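Local structure of putative MAR1 (Leishmania donovani, 1X9G) at residues G19-L28 and L104-I115; L49-P57 and N184-L192. The protein is of unknown function but belongs to the isochorismatase superfamily and is therefore possibly a hydrolase, although it has also been named a putative ribonuclease. One frame throughout, in Å; residues are numbered along the deposited sequence.

Contact 1 of 2, residues G19-L28 and L104-I115; sequences GKTAFLCVDL and LEDVDNAVVFGI
A22, L24 and V26 exchange backbone bonds with N109, V111, F113 and I115, the ladder expected where two neighbouring strands of a parallel sheet run in register. The amides of A22, L24 and V26 donate to the carbonyls of N109, V111 and F113; their own carbonyls receive V111, F113 and I115, with V111 N to A22 O at 2.9 Å. At the entrance K20 O is gripped twice, by N109 N in the carbonyl plane and by D108 N from above it. F23 and C25 bond instead to strand 60-67, and T21 to N59 just before it, which places 21-26 inside the six-stranded sheet of the isochorismatase fold.

Aromatic packing dominates one face. With CG held between the backbone N and the carbonyl carbon (chi1 50°), the F113 ring folds back across the adjacent strand. L24 O lies over its face, toward the rim, and C25 CA makes a CH-pi contact 4.0 Å from the ring centroid. F23 CB approaches the edge of the same ring, 3.9 Å from CE2. The F23 ring in turn presents its own edge, CD2 lying 3.6 Å from V111 CB.

On the other face the packing is aliphatic: A22 CB is 3.8 Å from L104 CD2 and 3.9 Å from V107 CG1, while helix 117-130 covers L104 and V112.

Charge is confined to the ends. K20 crosses D106 at a slant, CD and CE meeting OD2, but NZ stops 4.3 Å from D106 OD2, beyond a salt bridge; D106 OD1 pairs with K61. Past the last rung, D27 OD1 forms a salt bridge with K90 and OD2 a hydrogen bond with T65; D27 also touches C120, consistent with the Asp-Lys-Cys set of related cysteine hydrolases. A largely apolar strand pair thus ends beside a polar residue of what is probably the active site.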
loop_
_atom_site.group_PDB
_atom_site.type_symbol
_atom_site.label_atom_id
_atom_site.label_comp_id
_atom_site.label_asym_id
_atom_site.label_seq_id
_atom_site.Cartn_x
_atom_site.Cartn_y
_atom_site.Cartn_z
ATOM N N GLY A 19 -15.902 26.809 0.143
ATOM C CA GLY A 19 -16.971 25.830 0.392
ATOM C C GLY A 19 -17.293 25.599 1.856
ATOM O O GLY A 19 -17.120 26.502 2.673
ATOM N N LYS A 20 -17.801 24.409 2.172
ATOM C CA LYS A 20 -18.145 24.019 3.540
ATOM C C LYS A 20 -17.561 22.647 3.857
ATOM O O LYS A 20 -17.433 21.799 2.977
ATOM C CB LYS A 20 -19.671 23.954 3.769
ATOM C CG LYS A 20 -20.476 25.165 3.327
ATOM C CD LYS A 20 -21.851 25.191 3.989
ATOM C CE LYS A 20 -22.433 26.642 4.133
ATOM N NZ LYS A 20 -22.337 27.226 5.537
ATOM N N THR A 21 -17.249 22.436 5.131
ATOM C CA THR A 21 -16.710 21.201 5.660
ATOM C C THR A 21 -17.508 20.778 6.881
ATOM O O THR A 21 -17.668 21.565 7.810
ATOM C CB THR A 21 -15.269 21.416 6.162
ATOM O OG1 THR A 21 -14.408 21.689 5.052
ATOM C CG2 THR A 21 -14.771 20.167 6.944
ATOM N N ALA A 22 -17.995 19.541 6.896
ATOM C CA ALA A 22 -18.543 18.962 8.134
ATOM C C ALA A 22 -17.472 18.164 8.873
ATOM O O ALA A 22 -16.782 17.303 8.279
ATOM C CB ALA A 22 -19.810 18.087 7.872
ATOM N N PHE A 23 -17.307 18.503 10.150
ATOM C CA PHE A 23 -16.671 17.642 11.117
ATOM C C PHE A 23 -17.699 16.642 11.642
ATOM O O PHE A 23 -18.773 17.004 12.114
ATOM C CB PHE A 23 -16.029 18.459 12.239
ATOM C CG PHE A 23 -15.037 19.503 11.742
ATOM C CD1 PHE A 23 -15.145 20.824 12.137
ATOM C CD2 PHE A 23 -13.993 19.151 10.878
ATOM C CE1 PHE A 23 -14.224 21.805 11.677
ATOM C CE2 PHE A 23 -13.074 20.116 10.417
ATOM C CZ PHE A 23 -13.197 21.458 10.823
ATOM N N LEU A 24 -17.372 15.363 11.508
ATOM C CA LEU A 24 -18.298 14.299 11.841
ATOM C C LEU A 24 -17.691 13.450 12.925
ATOM O O LEU A 24 -16.707 12.749 12.680
ATOM C CB LEU A 24 -18.580 13.478 10.601
ATOM C CG LEU A 24 -19.657 12.431 10.673
ATOM C CD1 LEU A 24 -20.809 12.924 11.571
ATOM C CD2 LEU A 24 -20.122 12.037 9.229
ATOM N N CYS A 25 -18.279 13.522 14.119
ATOM C CA CYS A 25 -17.709 12.900 15.295
ATOM C C CYS A 25 -18.457 11.605 15.582
ATOM O O CYS A 25 -19.601 11.621 16.077
ATOM C CB CYS A 25 -17.771 13.853 16.480
ATOM S SG CYS A 25 -17.244 13.063 18.018
ATOM N N VAL A 26 -17.830 10.474 15.248
ATOM C CA VAL A 26 -18.626 9.251 15.138
ATOM C C VAL A 26 -18.534 8.258 16.301
ATOM O O VAL A 26 -17.477 7.746 16.572
ATOM C CB VAL A 26 -18.681 8.621 13.679
ATOM C CG1 VAL A 26 -17.648 9.161 12.779
ATOM C CG2 VAL A 26 -18.750 7.092 13.679
ATOM N N ASP A 27 -19.667 8.078 17.005
ATOM C CA ASP A 27 -19.872 7.042 18.050
ATOM C C ASP A 27 -18.883 6.970 19.236
ATOM O O ASP A 27 -18.674 5.914 19.829
ATOM C CB ASP A 27 -20.070 5.667 17.411
ATOM C CG ASP A 27 -21.203 5.647 16.397
ATOM O OD1 ASP A 27 -21.347 4.586 15.720
ATOM O OD2 ASP A 27 -21.956 6.652 16.275
ATOM N N LEU A 28 -18.315 8.102 19.627
ATOM C CA LEU A 28 -17.425 8.124 20.788
ATOM C C LEU A 28 -18.187 8.019 22.159
ATOM O O LEU A 28 -18.291 8.964 22.939
ATOM C CB LEU A 28 -16.477 9.333 20.680
ATOM C CG LEU A 28 -15.446 9.289 19.532
ATOM C CD1 LEU A 28 -14.691 10.599 19.379
ATOM C CD2 LEU A 28 -14.448 8.091 19.611
ATOM N N LEU A 104 -25.981 17.892 5.012
ATOM C CA LEU A 104 -24.839 17.836 4.084
ATOM C C LEU A 104 -25.244 18.284 2.681
ATOM O O LEU A 104 -24.470 18.150 1.732
ATOM C CB LEU A 104 -24.300 16.392 3.973
ATOM C CG LEU A 104 -23.633 15.742 5.174
ATOM C CD1 LEU A 104 -23.298 14.241 4.892
ATOM C CD2 LEU A 104 -22.420 16.513 5.662
ATOM N N GLU A 105 -26.471 18.773 2.542
ATOM C CA GLU A 105 -26.958 19.207 1.235
ATOM C C GLU A 105 -26.068 20.264 0.599
ATOM O O GLU A 105 -25.989 20.320 -0.627
ATOM C CB GLU A 105 -28.412 19.682 1.287
ATOM C CG GLU A 105 -29.463 18.635 0.844
ATOM C CD GLU A 105 -30.922 19.091 1.128
ATOM O OE1 GLU A 105 -31.316 20.212 0.711
ATOM O OE2 GLU A 105 -31.676 18.319 1.775
ATOM N N ASP A 106 -25.378 21.063 1.417
ATOM C CA ASP A 106 -24.486 22.134 0.908
ATOM C C ASP A 106 -23.025 22.029 1.367
ATOM O O ASP A 106 -22.309 23.055 1.415
ATOM C CB ASP A 106 -25.021 23.509 1.339
ATOM C CG ASP A 106 -24.990 23.694 2.853
ATOM O OD1 ASP A 106 -24.766 22.696 3.581
ATOM O OD2 ASP A 106 -25.192 24.836 3.320
ATOM N N VAL A 107 -22.597 20.812 1.733
ATOM C CA VAL A 107 -21.268 20.585 2.314
ATOM C C VAL A 107 -20.442 19.885 1.262
ATOM O O VAL A 107 -20.941 18.975 0.604
ATOM C CB VAL A 107 -21.334 19.816 3.706
ATOM C CG1 VAL A 107 -19.965 19.221 4.133
ATOM C CG2 VAL A 107 -21.832 20.758 4.829
ATOM N N ASP A 108 -19.200 20.338 1.065
ATOM C CA ASP A 108 -18.308 19.751 0.043
ATOM C C ASP A 108 -17.365 18.672 0.570
ATOM O O ASP A 108 -17.032 17.714 -0.161
ATOM C CB ASP A 108 -17.503 20.852 -0.613
ATOM C CG ASP A 108 -18.388 21.850 -1.297
ATOM O OD1 ASP A 108 -18.723 22.896 -0.695
ATOM O OD2 ASP A 108 -18.801 21.549 -2.429
ATOM N N ASN A 109 -16.937 18.851 1.826
ATOM C CA ASN A 109 -15.909 18.037 2.459
ATOM C C ASN A 109 -16.350 17.501 3.806
ATOM O O ASN A 109 -16.946 18.223 4.581
ATOM C CB ASN A 109 -14.652 18.859 2.695
ATOM C CG ASN A 109 -14.320 19.743 1.538
ATOM O OD1 ASN A 109 -14.690 20.901 1.529
ATOM N ND2 ASN A 109 -13.641 19.204 0.543
ATOM N N ALA A 110 -16.029 16.255 4.098
ATOM C CA ALA A 110 -16.291 15.690 5.391
ATOM C C ALA A 110 -14.989 15.202 5.973
ATOM O O ALA A 110 -14.247 14.484 5.315
ATOM C CB ALA A 110 -17.275 14.559 5.278
ATOM N N VAL A 111 -14.719 15.620 7.197
ATOM C CA VAL A 111 -13.616 15.183 8.012
ATOM C C VAL A 111 -14.235 14.228 9.033
ATOM O O VAL A 111 -15.027 14.640 9.911
ATOM C CB VAL A 111 -12.985 16.388 8.734
ATOM C CG1 VAL A 111 -11.908 15.962 9.742
ATOM C CG2 VAL A 111 -12.477 17.441 7.751
ATOM N N VAL A 112 -13.881 12.946 8.929
ATOM C CA VAL A 112 -14.569 11.878 9.645
ATOM C C VAL A 112 -13.643 11.285 10.676
ATOM O O VAL A 112 -12.512 10.975 10.373
ATOM C CB VAL A 112 -15.079 10.816 8.679
ATOM C CG1 VAL A 112 -15.818 9.726 9.419
ATOM C CG2 VAL A 112 -16.022 11.425 7.704
ATOM N N PHE A 113 -14.087 11.184 11.919
ATOM C CA PHE A 113 -13.199 10.709 12.956
ATOM C C PHE A 113 -14.022 9.967 13.987
ATOM O O PHE A 113 -15.196 10.162 14.012
ATOM C CB PHE A 113 -12.405 11.874 13.554
ATOM C CG PHE A 113 -13.238 13.025 13.963
ATOM C CD1 PHE A 113 -13.607 13.194 15.311
ATOM C CD2 PHE A 113 -13.644 13.976 13.034
ATOM C CE1 PHE A 113 -14.421 14.275 15.711
ATOM C CE2 PHE A 113 -14.439 15.067 13.428
ATOM C CZ PHE A 113 -14.831 15.201 14.776
ATOM N N GLY A 114 -13.401 9.113 14.795
ATOM C CA GLY A 114 -14.090 8.250 15.748
ATOM C C GLY A 114 -13.863 6.736 15.627
ATOM O O GLY A 114 -12.838 6.288 15.144
ATOM N N ILE A 115 -14.886 5.975 16.007
ATOM C CA ILE A 115 -14.826 4.580 16.246
ATOM C C ILE A 115 -16.110 3.955 15.649
ATOM O O ILE A 115 -17.107 4.614 15.635
ATOM C CB ILE A 115 -14.693 4.346 17.743
ATOM C CG1 ILE A 115 -13.868 3.084 17.974
ATOM C CG2 ILE A 115 -16.092 4.286 18.530
ATOM C CD1 ILE A 115 -12.481 3.388 18.476
#

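Contact 2 of 2, residues L49-P57 and N184-L192; sequences LARLHEVVP and NFKRISKLL
L191 divides its two methyls between R51 and L52: CD2 lies 3.5 Å from R51 CB, while CD1 reaches L52, 3.7 Å from its N. The R51 and L191 side chains meet at about a right angle. One turn earlier on its helix, I188 meets L52 CD1, which a CG anti to the backbone N (chi1 178°) places 3.7 Å from I188 CD1; V55, one turn beyond R51, brings CG1 to 4.0 Å from I188 CG1. L173 of helix 169-176 touches both L52 and I188 and extends this apolar part.

The pair is an example of antiparallel helix packing, with the segment axes 10.0 Å apart at closest approach and their N-to-C directions 174° apart. It attaches the late helix 185-191 to helix 39-55, which itself lies on the central sheet of the isochorismatase fold. No hydrogen bond joins the two segments, whose grip on each other is by side-chain packing.

Toward the solvent the fit is looser and more polar. R187 comes in from the opposite direction to V55 and lays one guanidinium face over it, CA 3.9 Å above the plane and toward the rim; since R187 also touches a crystal neighbour, this pose may owe something to the lattice. N184 slides past V55, OD1 lying 3.6 Å from V55 CG1, while ND2 is held by the hydroxyl of Y16. R51 gives its CB to L191 and then turns away: bends at chi2 and chi3 curl the chain back along its own helix, where NE makes a nearly straight hydrogen bond to E54 OE1 (2.7 Å, 170°), part of a salt bridge, and NH2 also reaches T80 O.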
loop_
_atom_site.group_PDB
_atom_site.type_symbol
_atom_site.label_atom_id
_atom_site.label_comp_id
_atom_site.label_asym_id
_atom_site.label_seq_id
_atom_site.Cartn_x
_atom_site.Cartn_y
_atom_site.Cartn_z
ATOM N N LEU A 49 -10.691 19.277 16.652
ATOM C CA LEU A 49 -11.586 19.713 15.556
ATOM C C LEU A 49 -12.781 20.523 16.068
ATOM O O LEU A 49 -13.466 21.194 15.275
ATOM C CB LEU A 49 -12.079 18.498 14.735
ATOM C CG LEU A 49 -11.137 17.836 13.695
ATOM C CD1 LEU A 49 -10.678 18.823 12.607
ATOM C CD2 LEU A 49 -9.920 17.285 14.347
ATOM N N ALA A 50 -13.052 20.418 17.374
ATOM C CA ALA A 50 -14.195 21.104 17.982
ATOM C C ALA A 50 -13.802 22.536 18.104
ATOM O O ALA A 50 -14.518 23.405 17.616
ATOM C CB ALA A 50 -14.565 20.511 19.359
ATOM N N ARG A 51 -12.623 22.762 18.692
ATOM C CA ARG A 51 -12.066 24.104 18.877
ATOM C C ARG A 51 -11.766 24.776 17.544
ATOM O O ARG A 51 -11.971 25.996 17.391
ATOM C CB ARG A 51 -10.807 24.065 19.748
ATOM C CG ARG A 51 -10.967 23.323 21.113
ATOM C CD ARG A 51 -11.885 24.027 22.084
ATOM N NE ARG A 51 -13.308 23.901 21.775
ATOM C CZ ARG A 51 -14.035 22.802 22.013
ATOM N NH1 ARG A 51 -13.441 21.697 22.492
ATOM N NH2 ARG A 51 -15.353 22.783 21.727
ATOM N N LEU A 52 -11.282 23.990 16.586
ATOM C CA LEU A 52 -11.054 24.470 15.229
ATOM C C LEU A 52 -12.327 25.033 14.565
ATOM O O LEU A 52 -12.272 26.068 13.896
ATOM C CB LEU A 52 -10.435 23.360 14.343
ATOM C CG LEU A 52 -10.212 23.793 12.886
ATOM C CD1 LEU A 52 -9.260 24.957 12.950
ATOM C CD2 LEU A 52 -9.706 22.704 11.923
ATOM N N HIS A 53 -13.434 24.312 14.701
ATOM C CA HIS A 53 -14.683 24.711 14.073
ATOM C C HIS A 53 -15.206 26.030 14.676
ATOM O O HIS A 53 -15.722 26.874 13.939
ATOM C CB HIS A 53 -15.718 23.584 14.175
ATOM C CG HIS A 53 -17.137 24.050 14.314
ATOM N ND1 HIS A 53 -17.854 24.591 13.267
ATOM C CD2 HIS A 53 -17.979 24.031 15.379
ATOM C CE1 HIS A 53 -19.073 24.889 13.682
ATOM N NE2 HIS A 53 -19.172 24.567 14.962
ATOM N N GLU A 54 -15.052 26.200 15.995
ATOM C CA GLU A 54 -15.320 27.484 16.665
ATOM C C GLU A 54 -14.476 28.636 16.114
ATOM O O GLU A 54 -14.966 29.735 15.999
ATOM C CB GLU A 54 -15.150 27.351 18.170
ATOM C CG GLU A 54 -16.221 26.454 18.720
ATOM C CD GLU A 54 -15.918 25.908 20.081
ATOM O OE1 GLU A 54 -14.733 25.855 20.467
ATOM O OE2 GLU A 54 -16.888 25.512 20.766
ATOM N N VAL A 55 -13.224 28.362 15.732
ATOM C CA VAL A 55 -12.406 29.339 14.998
ATOM C C VAL A 55 -13.091 29.735 13.680
ATOM O O VAL A 55 -13.125 30.904 13.327
ATOM C CB VAL A 55 -10.960 28.829 14.720
ATOM C CG1 VAL A 55 -10.209 29.820 13.895
ATOM C CG2 VAL A 55 -10.191 28.583 15.991
ATOM N N VAL A 56 -13.661 28.768 12.962
ATOM C CA VAL A 56 -14.143 29.040 11.594
ATOM C C VAL A 56 -15.581 28.554 11.301
ATOM O O VAL A 56 -15.790 27.761 10.410
ATOM C CB VAL A 56 -13.105 28.562 10.500
ATOM C CG1 VAL A 56 -13.465 29.143 9.119
ATOM C CG2 VAL A 56 -11.675 29.017 10.864
ATOM N N PRO A 57 -16.584 29.110 12.005
ATOM C CA PRO A 57 -17.915 28.512 12.026
ATOM C C PRO A 57 -18.854 28.809 10.847
ATOM O O PRO A 57 -19.817 28.061 10.638
ATOM C CB PRO A 57 -18.508 29.047 13.335
ATOM C CG PRO A 57 -17.477 30.004 13.898
ATOM C CD PRO A 57 -16.554 30.336 12.822
ATOM N N ASN A 184 -6.362 33.554 10.654
ATOM C CA ASN A 184 -6.741 32.601 11.687
ATOM C C ASN A 184 -5.623 31.723 12.262
ATOM O O ASN A 184 -5.858 30.958 13.198
ATOM C CB ASN A 184 -8.006 31.837 11.306
ATOM C CG ASN A 184 -9.235 32.659 11.541
ATOM O OD1 ASN A 184 -9.479 33.124 12.663
ATOM N ND2 ASN A 184 -10.010 32.872 10.495
ATOM N N PHE A 185 -4.409 31.930 11.761
ATOM C CA PHE A 185 -3.300 31.093 12.126
ATOM C C PHE A 185 -2.915 31.026 13.612
ATOM O O PHE A 185 -2.781 29.929 14.130
ATOM C CB PHE A 185 -2.063 31.309 11.239
ATOM C CG PHE A 185 -0.961 30.363 11.567
ATOM C CD1 PHE A 185 0.224 30.817 12.124
ATOM C CD2 PHE A 185 -1.160 28.974 11.428
ATOM C CE1 PHE A 185 1.243 29.897 12.477
ATOM C CE2 PHE A 185 -0.181 28.060 11.788
ATOM C CZ PHE A 185 1.028 28.514 12.309
ATOM N N LYS A 186 -2.699 32.158 14.262
ATOM C CA LYS A 186 -2.380 32.251 15.701
ATOM C C LYS A 186 -3.344 31.438 16.559
ATOM O O LYS A 186 -2.935 30.762 17.512
ATOM C CB LYS A 186 -2.465 33.733 16.146
ATOM C CG LYS A 186 -1.831 34.123 17.536
ATOM C CD LYS A 186 -0.438 34.819 17.363
ATOM C CE LYS A 186 -0.021 35.623 18.620
ATOM N NZ LYS A 186 -0.586 37.043 18.664
ATOM N N ARG A 187 -4.628 31.529 16.227
ATOM C CA ARG A 187 -5.649 30.766 16.923
ATOM C C ARG A 187 -5.484 29.261 16.693
ATOM O O ARG A 187 -5.491 28.481 17.644
ATOM C CB ARG A 187 -7.048 31.220 16.489
ATOM C CG ARG A 187 -7.697 32.313 17.350
ATOM C CD ARG A 187 -9.003 32.766 16.696
ATOM N NE ARG A 187 -10.188 32.215 17.361
ATOM C CZ ARG A 187 -11.453 32.587 17.120
ATOM N NH1 ARG A 187 -11.725 33.506 16.188
ATOM N NH2 ARG A 187 -12.459 32.024 17.796
ATOM N N ILE A 188 -5.321 28.880 15.422
ATOM C CA ILE A 188 -5.216 27.496 14.986
ATOM C C ILE A 188 -3.883 26.890 15.405
ATOM O O ILE A 188 -3.825 25.728 15.836
ATOM C CB ILE A 188 -5.442 27.393 13.472
ATOM C CG1 ILE A 188 -6.879 27.829 13.146
ATOM C CG2 ILE A 188 -5.197 25.971 12.992
ATOM C CD1 ILE A 188 -7.270 27.832 11.664
ATOM N N SER A 189 -2.822 27.689 15.296
ATOM C CA SER A 189 -1.482 27.312 15.762
ATOM C C SER A 189 -1.516 26.834 17.220
ATOM O O SER A 189 -0.815 25.897 17.597
ATOM C CB SER A 189 -0.532 28.515 15.603
ATOM O OG SER A 189 0.776 28.257 16.080
ATOM N N LYS A 190 -2.346 27.487 18.028
ATOM C CA LYS A 190 -2.429 27.222 19.450
ATOM C C LYS A 190 -2.959 25.817 19.766
ATOM O O LYS A 190 -2.522 25.170 20.733
ATOM C CB LYS A 190 -3.276 28.341 20.103
ATOM C CG LYS A 190 -4.187 27.950 21.278
ATOM C CD LYS A 190 -5.490 28.768 21.276
ATOM C CE LYS A 190 -6.649 28.047 20.538
ATOM N NZ LYS A 190 -7.761 27.579 21.473
ATOM N N LEU A 191 -3.907 25.360 18.955
ATOM C CA LEU A 191 -4.414 23.991 19.013
ATOM C C LEU A 191 -3.292 22.970 18.808
ATOM O O LEU A 191 -3.146 22.026 19.583
ATOM C CB LEU A 191 -5.484 23.811 17.943
ATOM C CG LEU A 191 -6.698 24.704 18.146
ATOM C CD1 LEU A 191 -7.699 24.611 17.011
ATOM C CD2 LEU A 191 -7.342 24.318 19.490
ATOM N N LEU A 192 -2.494 23.201 17.769
ATOM C CA LEU A 192 -1.322 22.385 17.406
ATOM C C LEU A 192 -0.210 22.271 18.466
ATOM O O LEU A 192 0.691 21.432 18.335
ATOM C CB LEU A 192 -0.705 22.936 16.106
ATOM C CG LEU A 192 -1.039 22.358 14.728
ATOM C CD1 LEU A 192 -2.435 21.738 14.607
ATOM C CD2 LEU A 192 -0.808 23.420 13.648
#

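The two contacts are successive layers of the fold, their centres about 16 Å apart. F23 of contact 1 joins them: its CE1 lies 3.4 Å from H53 CB, its CE2 3.5 Å from L49 CD1 and its CZ 3.9 Å from L52 CD2. L52 is thus shared, one methyl facing the sheet and the other the helix 185-191, giving the order sheet, helix 39-55, helix 185-191. Of the two, contact 1 reaches the probable active site, through D27 at the C-terminal end of strand 21-26; D27 CA is 19.7 Å from L52 CA, so contact 2 is structural packing remote from that site.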